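PDB 3GDC: multicopper oxidase from Arthrobacter sp. FB24, which probably couples the one-electron oxidation of phenolic or similar substrates to the reduction of dioxygen to water at its copper centres, as laccases do. Local coordinates for residues R32-D43 against D74-A85. Numbering follows the deposited sequence.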
ATOM      1  N   ARG A  32      15.131  36.425   5.674  1.00 30.90           N
ATOM      2  CA  ARG A  32      14.326  35.398   4.999  1.00 29.62           C
ATOM      3  C   ARG A  32      13.637  35.895   3.731  1.00 28.22           C
ATOM      4  O   ARG A  32      13.368  37.085   3.572  1.00 27.75           O
ATOM      5  CB  ARG A  32      13.260  34.832   5.938  1.00 30.16           C
ATOM      6  CG  ARG A  32      13.784  33.951   7.060  1.00 31.79           C
ATOM      7  CD  ARG A  32      12.656  33.094   7.621  1.00 34.42           C
ATOM      8  NE  ARG A  32      11.575  33.900   8.192  1.00 36.09           N
ATOM      9  CZ  ARG A  32      10.287  33.565   8.169  1.00 36.46           C
ATOM     10  NH1 ARG A  32       9.892  32.435   7.588  1.00 36.46           N
ATOM     11  NH2 ARG A  32       9.384  34.368   8.720  1.00 35.83           N
ATOM     12  N   THR A  33      13.323  34.948   2.850  1.00 26.30           N
ATOM     13  CA  THR A  33      12.580  35.219   1.630  1.00 24.83           C
ATOM     14  C   THR A  33      11.078  35.160   1.898  1.00 24.13           C
ATOM     15  O   THR A  33      10.588  34.237   2.566  1.00 23.71           O
ATOM     16  CB  THR A  33      12.958  34.193   0.538  1.00 24.87           C
ATOM     17  OG1 THR A  33      14.338  34.359   0.198  1.00 24.72           O
ATOM     18  CG2 THR A  33      12.113  34.364  -0.712  1.00 24.53           C
ATOM     19  N   LEU A  34      10.369  36.173   1.412  1.00 22.88           N
ATOM     20  CA  LEU A  34       8.913  36.166   1.375  1.00 22.54           C
ATOM     21  C   LEU A  34       8.489  35.806  -0.042  1.00 21.36           C
ATOM     22  O   LEU A  34       8.801  36.519  -0.995  1.00 21.17           O
ATOM     23  CB  LEU A  34       8.344  37.531   1.777  1.00 22.68           C
ATOM     24  CG  LEU A  34       6.820  37.695   1.670  1.00 23.37           C
ATOM     25  CD1 LEU A  34       6.072  36.788   2.658  1.00 24.43           C
ATOM     26  CD2 LEU A  34       6.412  39.149   1.873  1.00 23.53           C
ATOM     27  N   ARG A  35       7.774  34.692  -0.179  1.00 20.44           N
ATOM     28  CA  ARG A  35       7.434  34.166  -1.494  1.00 19.54           C
ATOM     29  C   ARG A  35       5.916  34.161  -1.634  1.00 18.68           C
ATOM     30  O   ARG A  35       5.221  33.664  -0.749  1.00 18.89           O
ATOM     31  CB  ARG A  35       8.010  32.750  -1.621  1.00 19.96           C
ATOM     32  CG  ARG A  35       8.061  32.202  -3.010  1.00 20.64           C
ATOM     33  CD  ARG A  35       8.689  30.799  -3.004  1.00 18.81           C
ATOM     34  NE  ARG A  35      10.087  30.790  -2.575  1.00 19.09           N
ATOM     35  CZ  ARG A  35      11.134  31.037  -3.363  1.00 19.38           C
ATOM     36  NH1 ARG A  35      10.969  31.310  -4.650  1.00 20.78           N
ATOM     37  NH2 ARG A  35      12.363  30.998  -2.855  1.00 19.36           N
ATOM     38  N   GLU A  36       5.405  34.718  -2.727  1.00 18.49           N
ATOM     39  CA  GLU A  36       3.954  34.913  -2.890  1.00 18.48           C
ATOM     40  C   GLU A  36       3.401  34.460  -4.233  1.00 17.99           C
ATOM     41  O   GLU A  36       4.048  34.587  -5.268  1.00 17.72           O
ATOM     42  CB  GLU A  36       3.570  36.380  -2.680  1.00 20.11           C
ATOM     43  CG  GLU A  36       4.168  36.993  -1.437  1.00 22.07           C
ATOM     44  CD  GLU A  36       3.822  38.447  -1.307  1.00 25.85           C
ATOM     45  OE1 GLU A  36       2.624  38.751  -1.136  1.00 27.08           O
ATOM     46  OE2 GLU A  36       4.753  39.280  -1.373  1.00 28.24           O
ATOM     47  N   TRP A  37       2.170  33.959  -4.211  1.00 17.69           N
ATOM     48  CA  TRP A  37       1.506  33.550  -5.437  1.00 17.53           C
ATOM     49  C   TRP A  37       0.077  34.041  -5.434  1.00 17.46           C
ATOM     50  O   TRP A  37      -0.538  34.167  -4.373  1.00 17.79           O
ATOM     51  CB  TRP A  37       1.452  32.026  -5.543  1.00 17.11           C
ATOM     52  CG  TRP A  37       2.752  31.301  -5.604  1.00 16.73           C
ATOM     53  CD1 TRP A  37       3.417  30.918  -6.725  1.00 16.11           C
ATOM     54  CD2 TRP A  37       3.517  30.811  -4.492  1.00 15.93           C
ATOM     55  NE1 TRP A  37       4.557  30.233  -6.386  1.00 15.46           N
ATOM     56  CE2 TRP A  37       4.643  30.149  -5.023  1.00 16.09           C
ATOM     57  CE3 TRP A  37       3.365  30.875  -3.099  1.00 15.22           C
ATOM     58  CZ2 TRP A  37       5.613  29.549  -4.216  1.00 17.51           C
ATOM     59  CZ3 TRP A  37       4.328  30.277  -2.291  1.00 16.57           C
ATOM     60  CH2 TRP A  37       5.436  29.615  -2.855  1.00 16.82           C
ATOM     61  N   ASP A  38      -0.460  34.284  -6.624  1.00 18.09           N
ATOM     62  CA  ASP A  38      -1.893  34.505  -6.787  1.00 18.75           C
ATOM     63  C   ASP A  38      -2.507  33.259  -7.403  1.00 18.99           C
ATOM     64  O   ASP A  38      -2.073  32.813  -8.473  1.00 19.61           O
ATOM     65  CB  ASP A  38      -2.173  35.688  -7.716  1.00 19.31           C
ATOM     66  CG  ASP A  38      -1.496  36.953  -7.264  1.00 22.62           C
ATOM     67  OD1 ASP A  38      -1.509  37.224  -6.051  1.00 24.68           O
ATOM     68  OD2 ASP A  38      -0.946  37.669  -8.126  1.00 27.60           O
ATOM     69  N   ILE A  39      -3.511  32.707  -6.732  1.00 18.41           N
ATOM     70  CA  ILE A  39      -4.181  31.494  -7.196  1.00 18.49           C
ATOM     71  C   ILE A  39      -5.671  31.802  -7.264  1.00 18.17           C
ATOM     72  O   ILE A  39      -6.256  32.323  -6.301  1.00 17.83           O
ATOM     73  CB  ILE A  39      -3.886  30.288  -6.250  1.00 18.18           C
ATOM     74  CG1 ILE A  39      -2.385  29.932  -6.276  1.00 18.75           C
ATOM     75  CG2 ILE A  39      -4.753  29.075  -6.615  1.00 19.21           C
ATOM     76  CD1 ILE A  39      -1.986  28.656  -5.503  1.00 20.55           C
ATOM     77  N   VAL A  40      -6.286  31.478  -8.398  1.00 18.20           N
ATOM     78  CA  VAL A  40      -7.710  31.733  -8.605  1.00 18.49           C
ATOM     79  C   VAL A  40      -8.429  30.428  -8.940  1.00 18.79           C
ATOM     80  O   VAL A  40      -7.986  29.694  -9.830  1.00 19.06           O
ATOM     81  CB  VAL A  40      -7.944  32.747  -9.758  1.00 18.34           C
ATOM     82  CG1 VAL A  40      -9.439  33.024  -9.938  1.00 18.90           C
ATOM     83  CG2 VAL A  40      -7.187  34.066  -9.512  1.00 20.06           C
ATOM     84  N   ALA A  41      -9.523  30.125  -8.233  1.00 18.81           N
ATOM     85  CA  ALA A  41     -10.359  28.980  -8.606  1.00 18.82           C
ATOM     86  C   ALA A  41     -11.294  29.390  -9.743  1.00 19.35           C
ATOM     87  O   ALA A  41     -12.008  30.392  -9.653  1.00 19.16           O
ATOM     88  CB  ALA A  41     -11.137  28.422  -7.403  1.00 18.64           C
ATOM     89  N   VAL A  42     -11.236  28.653 -10.845  1.00 20.08           N
ATOM     90  CA  VAL A  42     -12.008  29.007 -12.035  1.00 21.14           C
ATOM     91  C   VAL A  42     -12.658  27.763 -12.624  1.00 21.40           C
ATOM     92  O   VAL A  42     -12.021  26.712 -12.725  1.00 21.01           O
ATOM     93  CB  VAL A  42     -11.144  29.705 -13.140  1.00 21.67           C
ATOM     94  CG1 VAL A  42     -10.535  30.990 -12.641  1.00 23.33           C
ATOM     95  CG2 VAL A  42     -10.050  28.790 -13.654  1.00 22.29           C
ATOM     96  N   ASP A  43     -13.922  27.897 -13.016  1.00 21.10           N
ATOM     97  CA  ASP A  43     -14.631  26.818 -13.680  1.00 21.50           C
ATOM     98  C   ASP A  43     -14.226  26.855 -15.154  1.00 21.12           C
ATOM     99  O   ASP A  43     -14.279  27.910 -15.790  1.00 21.04           O
ATOM    100  CB  ASP A  43     -16.143  27.002 -13.523  1.00 21.81           C
ATOM    101  CG  ASP A  43     -16.587  27.031 -12.066  1.00 23.82           C
ATOM    102  OD1 ASP A  43     -15.833  26.553 -11.188  1.00 24.30           O
ATOM    103  OD2 ASP A  43     -17.699  27.546 -11.801  1.00 26.11           O
ATOM    104  N   ASP A  74      11.173  29.523   4.055  1.00 21.61           N
ATOM    105  CA  ASP A  74      10.595  30.712   3.406  1.00 21.02           C
ATOM    106  C   ASP A  74       9.262  31.061   4.051  1.00 20.47           C
ATOM    107  O   ASP A  74       8.541  30.175   4.527  1.00 20.19           O
ATOM    108  CB  ASP A  74      10.333  30.494   1.899  1.00 21.05           C
ATOM    109  CG  ASP A  74      11.598  30.455   1.042  1.00 22.72           C
ATOM    110  OD1 ASP A  74      12.728  30.761   1.506  1.00 22.33           O
ATOM    111  OD2 ASP A  74      11.447  30.096  -0.150  1.00 23.19           O
ATOM    112  N   ALA A  75       8.938  32.355   4.076  1.00 19.59           N
ATOM    113  CA  ALA A  75       7.622  32.804   4.490  1.00 19.16           C
ATOM    114  C   ALA A  75       6.747  32.808   3.242  1.00 19.12           C
ATOM    115  O   ALA A  75       7.120  33.396   2.221  1.00 19.52           O
ATOM    116  CB  ALA A  75       7.697  34.205   5.108  1.00 19.40           C
ATOM    117  N   LEU A  76       5.597  32.142   3.318  1.00 18.85           N
ATOM    118  CA  LEU A  76       4.726  31.972   2.143  1.00 18.14           C
ATOM    119  C   LEU A  76       3.402  32.704   2.275  1.00 18.07           C
ATOM    120  O   LEU A  76       2.810  32.752   3.359  1.00 18.32           O
ATOM    121  CB  LEU A  76       4.454  30.477   1.867  1.00 18.07           C
ATOM    122  CG  LEU A  76       5.642  29.507   1.810  1.00 18.84           C
ATOM    123  CD1 LEU A  76       5.172  28.112   1.387  1.00 19.74           C
ATOM    124  CD2 LEU A  76       6.734  29.997   0.871  1.00 18.49           C
ATOM    125  N   ARG A  77       2.948  33.261   1.158  1.00 18.04           N
ATOM    126  CA  ARG A  77       1.622  33.863   1.052  1.00 18.62           C
ATOM    127  C   ARG A  77       0.967  33.395  -0.237  1.00 18.51           C
ATOM    128  O   ARG A  77       1.508  33.599  -1.334  1.00 18.61           O
ATOM    129  CB  ARG A  77       1.702  35.395   1.057  1.00 19.78           C
ATOM    130  CG  ARG A  77       2.142  35.986   2.381  1.00 21.80           C
ATOM    131  CD  ARG A  77       2.084  37.504   2.335  1.00 26.52           C
ATOM    132  NE  ARG A  77       2.710  38.077   3.523  1.00 31.25           N
ATOM    133  CZ  ARG A  77       3.106  39.342   3.632  1.00 32.69           C
ATOM    134  NH1 ARG A  77       2.954  40.187   2.616  1.00 34.11           N
ATOM    135  NH2 ARG A  77       3.664  39.757   4.757  1.00 34.41           N
ATOM    136  N   ILE A  78      -0.192  32.758  -0.101  1.00 18.10           N
ATOM    137  CA  ILE A  78      -0.993  32.379  -1.255  1.00 18.17           C
ATOM    138  C   ILE A  78      -2.258  33.207  -1.258  1.00 17.24           C
ATOM    139  O   ILE A  78      -3.107  33.041  -0.386  1.00 17.78           O
ATOM    140  CB  ILE A  78      -1.352  30.878  -1.233  1.00 17.99           C
ATOM    141  CG1 ILE A  78      -0.077  30.017  -1.253  1.00 20.04           C
ATOM    142  CG2 ILE A  78      -2.311  30.536  -2.365  1.00 19.95           C
ATOM    143  CD1 ILE A  78       0.587  29.947  -2.570  1.00 24.42           C
ATOM    144  N   HIS A  79      -2.363  34.102  -2.235  1.00 17.58           N
ATOM    145  CA  HIS A  79      -3.508  35.002  -2.365  1.00 18.01           C
ATOM    146  C   HIS A  79      -4.554  34.311  -3.212  1.00 17.84           C
ATOM    147  O   HIS A  79      -4.464  34.292  -4.445  1.00 18.59           O
ATOM    148  CB  HIS A  79      -3.080  36.321  -3.022  1.00 18.67           C
ATOM    149  CG  HIS A  79      -1.923  36.976  -2.337  1.00 19.22           C
ATOM    150  ND1 HIS A  79      -2.059  37.664  -1.151  1.00 23.01           N
ATOM    151  CD2 HIS A  79      -0.607  37.028  -2.654  1.00 21.34           C
ATOM    152  CE1 HIS A  79      -0.876  38.109  -0.763  1.00 22.56           C
ATOM    153  NE2 HIS A  79       0.022  37.735  -1.658  1.00 22.58           N
ATOM    154  N   PHE A  80      -5.528  33.725  -2.531  1.00 17.89           N
ATOM    155  CA  PHE A  80      -6.572  32.927  -3.154  1.00 17.79           C
ATOM    156  C   PHE A  80      -7.792  33.779  -3.463  1.00 18.41           C
ATOM    157  O   PHE A  80      -8.267  34.519  -2.600  1.00 18.40           O
ATOM    158  CB  PHE A  80      -6.966  31.775  -2.218  1.00 17.55           C
ATOM    159  CG  PHE A  80      -8.047  30.881  -2.768  1.00 17.84           C
ATOM    160  CD1 PHE A  80      -7.929  30.316  -4.038  1.00 17.62           C
ATOM    161  CD2 PHE A  80      -9.172  30.583  -2.001  1.00 17.06           C
ATOM    162  CE1 PHE A  80      -8.924  29.466  -4.541  1.00 16.44           C
ATOM    163  CE2 PHE A  80     -10.169  29.739  -2.491  1.00 18.40           C
ATOM    164  CZ  PHE A  80     -10.048  29.181  -3.765  1.00 17.18           C
ATOM    165  N   THR A  81      -8.278  33.693  -4.698  1.00 18.58           N
ATOM    166  CA  THR A  81      -9.565  34.282  -5.073  1.00 19.25           C
ATOM    167  C   THR A  81     -10.451  33.190  -5.660  1.00 19.52           C
ATOM    168  O   THR A  81      -9.995  32.388  -6.486  1.00 19.34           O
ATOM    169  CB  THR A  81      -9.412  35.436  -6.089  1.00 19.96           C
ATOM    170  OG1 THR A  81      -8.633  36.484  -5.511  1.00 21.47           O
ATOM    171  CG2 THR A  81     -10.783  36.014  -6.499  1.00 20.74           C
ATOM    172  N   ASN A  82     -11.702  33.150  -5.217  1.00 19.44           N
ATOM    173  CA  ASN A  82     -12.660  32.188  -5.744  1.00 19.76           C
ATOM    174  C   ASN A  82     -13.478  32.848  -6.841  1.00 20.42           C
ATOM    175  O   ASN A  82     -14.356  33.665  -6.562  1.00 20.96           O
ATOM    176  CB  ASN A  82     -13.574  31.625  -4.639  1.00 19.42           C
ATOM    177  CG  ASN A  82     -14.512  30.544  -5.159  1.00 19.12           C
ATOM    178  OD1 ASN A  82     -14.466  30.192  -6.341  1.00 19.31           O
ATOM    179  ND2 ASN A  82     -15.364  30.016  -4.287  1.00 19.48           N
ATOM    180  N   ALA A  83     -13.166  32.513  -8.092  1.00 20.85           N
ATOM    181  CA  ALA A  83     -13.933  33.000  -9.233  1.00 21.79           C
ATOM    182  C   ALA A  83     -14.892  31.936  -9.786  1.00 22.23           C
ATOM    183  O   ALA A  83     -15.457  32.103 -10.869  1.00 22.29           O
ATOM    184  CB  ALA A  83     -12.989  33.519 -10.330  1.00 21.76           C
ATOM    185  N   GLY A  84     -15.071  30.852  -9.035  1.00 22.95           N
ATOM    186  CA  GLY A  84     -16.017  29.787  -9.390  1.00 23.62           C
ATOM    187  C   GLY A  84     -17.439  30.031  -8.910  1.00 24.11           C
ATOM    188  O   GLY A  84     -17.718  31.023  -8.232  1.00 25.12           O
ATOM    189  N   ALA A  85     -18.341  29.124  -9.264  1.00 24.26           N
ATOM    190  CA  ALA A  85     -19.759  29.229  -8.902  1.00 24.04           C
ATOM    191  C   ALA A  85     -20.058  28.634  -7.529  1.00 24.01           C
ATOM    192  O   ALA A  85     -21.155  28.816  -6.996  1.00 24.17           O
ATOM    193  CB  ALA A  85     -20.627  28.552  -9.960  1.00 24.61           C
TER
HETATM  194  O   HOH W   1      14.556  31.395  -0.365  1.00 26.59           O
HETATM  195  O   HOH W   2      13.898  32.200   3.477  1.00 27.81           O
HETATM  196  O   HOH W   3     -15.388  30.296 -12.925  1.00 26.24           O
HETATM  197  O   HOH W   4     -17.153  26.321  -8.807  1.00 26.80           O
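Arg35 and Asp74 form a salt bridge in which two nitrogens close on a single oxygen: Arg35 NE lies 2.9 Å from Asp74 OD2 and Arg35 NH2 3.0 Å from the same atom. Arg35 CG stands anti to the backbone N (chi1 -165°) and the chain bends at chi3, which turns the guanidinium toward Asp74. The carboxylate oxygen sits almost in the guanidinium plane, but the planes of the two groups are 29° apart, and both nitrogens approach from one face of the carboxylate. Asp74 OD2 also accepts from the backbone N of Arg71, and Arg35 NH1 is anchored on the carbonyl of Arg22. An alanine at Arg35 removes both nitrogens, and the buried Asp74 carboxylate would probably be left with its charge unbalanced and freer to turn. The other oxygen, Asp74 OD1, accepts hydrogen bonds from two waters, one also bonded to Thr33 OG1 and the other accepting from Thr33 N.

A second polar pair marks the opposite face of the sheet, where His79 NE2 donates to Glu36 OE1 over 2.8 Å, the oxygen near the ring plane and met on its anti side. Beyond the carboxylate, Leu34 lays CD2 over the centre of the Arg77 guanidinium, 3.6 Å above its plane.

Residues 33-43 of strand 33-49 run parallel to strand 75-82 in the cupredoxin-type beta-sandwich of the family, the two short segments 20° apart. Backbone bonds alternate from Ala75 N to Thr33 O through to Ala83 N to Ala41 O.

Residues alternate between the faces, and Trp37, Ile39, Leu76, Ile78 and Phe80 fill the inner one. Leu76 CD2 meets the edge of the Trp37 ring, 4.0 Å from CH2, while Ile39 CD1 packs on Ile78 CG2. Ala41 CB abuts the edge of the Phe80 ring, 3.8 Å from Phe80 CE1, and the side chain of Ala41 lies about 7 Å from a bound copper ion.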